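Long-range contact in ABC transporter, substrate-binding protein (Streptococcus pneumoniae, PDB 5G5Y), which captures short- and long-chain fructooligosaccharides, but not sucrose, for import by the FusABC-MsmK ABC transporter, preferring tetrasaccharides and larger: residues A[118-123]-A[303-308]. Residues are numbered along the deposited sequence; the frame is centred on the assembly and turned at random.
Sequences SFPWIE and MGFARD
Trp121 and Ala306 form an antiparallel hydrogen-bonded pair, and Ile122 and Phe305 the non-hydrogen-bonded pair next to it. Trp121 N gives its hydrogen to Ala306 O, and Ala306 N returns one to Trp121 O, both at 2.9 Å. Glu123 N adds a nearly straight bond to Gly304 O (172° at the hydrogen). Gly304 is the centre of an inverse gamma turn, and its CA makes a CA-H...O contact with Glu123 O (3.4 Å).

On one side of the pairing lies the Trp121 indole. Its CG is anti to the backbone N (chi1 168°), and the six-membered ring lies alongside the backbone of Gly304 to Ala306, with Ala306 N at its edge. CZ3 comes 3.4 Å from Phe305 N, and CE3 touches Ala306 CB. Glu123 CB rests over one face of the indole, offset toward the rim.

The other side carries Phe305. Its CE1 meets Pro120 CB at 3.6 Å, while Ile122 CG1 approaches the ring edge at CD1. Leu108 of helix 104-109 also touches this ring.

Beyond the paired strands, Ser118 OG donates to Arg307 O at 2.7 Å, from above the carbonyl plane. A water donates to the same oxygen and to Ser118 O, so it bridges the two backbones. The Arg307 side chain turns elsewhere, to Asp69 and the carbonyls of Leu108 and Arg424.

Strand 121-123 is central in its three-stranded sheet, with 384-386 on its other flank. Glu123 binds substrate, and its side chain lies near Trp340, another substrate-binding residue. The strand bonds fix the Glu123 backbone. Asn339 bonds both Glu123 OE2 and Trp121 NE1, and so probably helps orient the carboxylate relative to the indole.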
ATOM      1  N   SER A 118      11.607  13.852   9.876  1.00 14.36           N
ATOM      2  CA  SER A 118      12.007  12.530   9.441  1.00 14.11           C
ATOM      3  C   SER A 118      12.254  12.523   7.961  1.00 13.68           C
ATOM      4  O   SER A 118      11.805  13.423   7.254  1.00 13.78           O
ATOM      5  CB  SER A 118      10.952  11.461   9.830  1.00 14.67           C
ATOM      6  OG  SER A 118       9.728  11.630   9.168  1.00 15.57           O
ATOM      7  N   PHE A 119      12.968  11.515   7.497  1.00 12.75           N
ATOM      8  CA  PHE A 119      13.247  11.362   6.080  1.00 12.83           C
ATOM      9  C   PHE A 119      12.467  10.168   5.516  1.00 12.99           C
ATOM     10  O   PHE A 119      12.510   9.077   6.087  1.00 12.69           O
ATOM     11  CB  PHE A 119      14.736  11.148   5.867  1.00 13.22           C
ATOM     12  CG  PHE A 119      15.581  12.292   6.345  1.00 13.03           C
ATOM     13  CD1 PHE A 119      15.834  13.370   5.512  1.00 13.93           C
ATOM     14  CD2 PHE A 119      16.125  12.306   7.610  1.00 13.96           C
ATOM     15  CE1 PHE A 119      16.613  14.444   5.934  1.00 14.42           C
ATOM     16  CE2 PHE A 119      16.930  13.380   8.035  1.00 14.50           C
ATOM     17  CZ  PHE A 119      17.169  14.437   7.197  1.00 14.28           C
ATOM     18  N   PRO A 120      11.790  10.360   4.364  1.00 12.61           N
ATOM     19  CA  PRO A 120      10.834   9.394   3.913  1.00 12.92           C
ATOM     20  C   PRO A 120      11.421   8.283   3.047  1.00 12.93           C
ATOM     21  O   PRO A 120      12.558   8.377   2.512  1.00 12.51           O
ATOM     22  CB  PRO A 120       9.869  10.229   3.070  1.00 13.12           C
ATOM     23  CG  PRO A 120      10.749  11.252   2.482  1.00 13.09           C
ATOM     24  CD  PRO A 120      11.667  11.625   3.604  1.00 12.79           C
ATOM     25  N   TRP A 121      10.646   7.220   2.978  1.00 12.27           N
ATOM     26  CA  TRP A 121      10.723   6.229   1.886  1.00 13.17           C
ATOM     27  C   TRP A 121       9.687   6.619   0.833  1.00 13.68           C
ATOM     28  O   TRP A 121       8.499   6.769   1.152  1.00 14.24           O
ATOM     29  CB  TRP A 121      10.446   4.825   2.429  1.00 14.17           C
ATOM     30  CG  TRP A 121      10.218   3.732   1.418  1.00 15.50           C
ATOM     31  CD1 TRP A 121      11.178   2.988   0.783  1.00 17.10           C
ATOM     32  CD2 TRP A 121       8.947   3.189   1.006  1.00 17.13           C
ATOM     33  NE1 TRP A 121      10.576   2.027  -0.012  1.00 17.89           N
ATOM     34  CE2 TRP A 121       9.214   2.119   0.126  1.00 18.05           C
ATOM     35  CE3 TRP A 121       7.613   3.478   1.335  1.00 17.67           C
ATOM     36  CZ2 TRP A 121       8.202   1.373  -0.462  1.00 19.76           C
ATOM     37  CZ3 TRP A 121       6.606   2.740   0.745  1.00 18.90           C
ATOM     38  CH2 TRP A 121       6.900   1.720  -0.163  1.00 20.07           C
ATOM     39  N   ILE A 122      10.141   6.743  -0.415  1.00 13.57           N
ATOM     40  CA  ILE A 122       9.299   7.017  -1.559  1.00 13.81           C
ATOM     41  C   ILE A 122       9.555   5.931  -2.607  1.00 14.38           C
ATOM     42  O   ILE A 122      10.703   5.740  -3.051  1.00 13.93           O
ATOM     43  CB  ILE A 122       9.598   8.405  -2.177  1.00 14.27           C
ATOM     44  CG1 ILE A 122       9.300   9.557  -1.182  1.00 14.89           C
ATOM     45  CG2 ILE A 122       8.777   8.597  -3.438  1.00 15.44           C
ATOM     46  CD1 ILE A 122       9.985  10.879  -1.514  1.00 15.90           C
ATOM     47  N   GLU A 123       8.495   5.240  -3.008  1.00 13.57           N
ATOM     48  CA  GLU A 123       8.567   4.239  -4.081  1.00 15.26           C
ATOM     49  C   GLU A 123       7.409   4.436  -5.032  1.00 15.26           C
ATOM     50  O   GLU A 123       6.275   3.968  -4.766  1.00 15.07           O
ATOM     51  CB  GLU A 123       8.547   2.820  -3.519  1.00 16.33           C
ATOM     52  CG  GLU A 123       8.761   1.696  -4.521  1.00 17.29           C
ATOM     53  CD  GLU A 123       8.453   0.315  -3.929  1.00 18.81           C
ATOM     54  OE1 GLU A 123       7.254  -0.054  -3.855  1.00 17.25           O
ATOM     55  OE2 GLU A 123       9.388  -0.408  -3.501  1.00 18.67           O
ATOM     56  N   MET A 303      -0.398   4.768  -1.262  1.00 16.53           N
ATOM     57  CA  MET A 303       0.725   5.505  -1.851  1.00 17.68           C
ATOM     58  C   MET A 303       2.013   4.838  -1.398  1.00 17.25           C
ATOM     59  O   MET A 303       2.117   4.447  -0.232  1.00 17.98           O
ATOM     60  CB  MET A 303       0.695   6.963  -1.389  1.00 21.13           C
ATOM     61  CG  MET A 303       1.523   7.896  -2.268  1.00 24.75           C
ATOM     62  SD  MET A 303       1.929   9.496  -1.510  1.00 26.40           S
ATOM     63  CE  MET A 303       2.354  10.395  -2.984  1.00 27.27           C
ATOM     64  N   GLY A 304       2.998   4.735  -2.292  1.00 16.09           N
ATOM     65  CA  GLY A 304       4.326   4.223  -1.932  1.00 16.11           C
ATOM     66  C   GLY A 304       5.083   5.304  -1.181  1.00 15.96           C
ATOM     67  O   GLY A 304       5.950   5.998  -1.733  1.00 15.41           O
ATOM     68  N   PHE A 305       4.700   5.494   0.065  1.00 15.58           N
ATOM     69  CA  PHE A 305       5.228   6.587   0.882  1.00 15.70           C
ATOM     70  C   PHE A 305       5.201   6.223   2.332  1.00 16.18           C
ATOM     71  O   PHE A 305       4.192   5.717   2.838  1.00 15.56           O
ATOM     72  CB  PHE A 305       4.445   7.873   0.655  1.00 16.52           C
ATOM     73  CG  PHE A 305       4.939   9.040   1.472  1.00 16.16           C
ATOM     74  CD1 PHE A 305       6.093   9.736   1.113  1.00 15.82           C
ATOM     75  CD2 PHE A 305       4.251   9.422   2.635  1.00 15.86           C
ATOM     76  CE1 PHE A 305       6.498  10.847   1.854  1.00 15.45           C
ATOM     77  CE2 PHE A 305       4.686  10.486   3.392  1.00 16.02           C
ATOM     78  CZ  PHE A 305       5.828  11.189   3.006  1.00 15.37           C
ATOM     79  N   ALA A 306       6.327   6.392   2.991  1.00 14.53           N
ATOM     80  CA  ALA A 306       6.368   6.313   4.457  1.00 16.05           C
ATOM     81  C   ALA A 306       7.104   7.485   4.958  1.00 16.27           C
ATOM     82  O   ALA A 306       8.240   7.724   4.538  1.00 15.59           O
ATOM     83  CB  ALA A 306       7.027   5.021   4.903  1.00 16.23           C
ATOM     84  N   ARG A 307       6.474   8.234   5.868  1.00 16.92           N
ATOM     85  CA  ARG A 307       7.000   9.500   6.314  1.00 16.37           C
ATOM     86  C   ARG A 307       8.372   9.382   6.996  1.00 16.38           C
ATOM     87  O   ARG A 307       9.213  10.271   6.845  1.00 14.32           O
ATOM     88  CB  ARG A 307       6.036  10.174   7.314  1.00 18.16           C
ATOM     89  CG  ARG A 307       6.016  11.670   7.153  1.00 18.59           C
ATOM     90  CD  ARG A 307       4.979  12.374   8.005  1.00 17.53           C
ATOM     91  NE  ARG A 307       3.686  11.697   8.096  1.00 17.56           N
ATOM     92  CZ  ARG A 307       2.673  11.804   7.238  1.00 18.06           C
ATOM     93  NH1 ARG A 307       2.761  12.566   6.157  1.00 16.74           N
ATOM     94  NH2 ARG A 307       1.542  11.112   7.482  1.00 18.62           N
ATOM     95  N   ASP A 308       8.571   8.289   7.736  1.00 16.85           N
ATOM     96  CA  ASP A 308       9.763   8.106   8.542  1.00 19.24           C
ATOM     97  C   ASP A 308      10.475   6.787   8.304  1.00 19.06           C
ATOM     98  O   ASP A 308      10.032   5.719   8.748  1.00 22.42           O
ATOM     99  CB  ASP A 308       9.404   8.251  10.019  1.00 19.55           C
ATOM    100  CG  ASP A 308      10.508   7.816  10.933  1.00 22.09           C
ATOM    101  OD1 ASP A 308      11.730   7.934  10.577  1.00 23.59           O
ATOM    102  OD2 ASP A 308      10.140   7.365  12.039  1.00 23.76           O
TER
HETATM  103  O   HOH W   1       9.205  12.958   6.234  1.00 20.92           O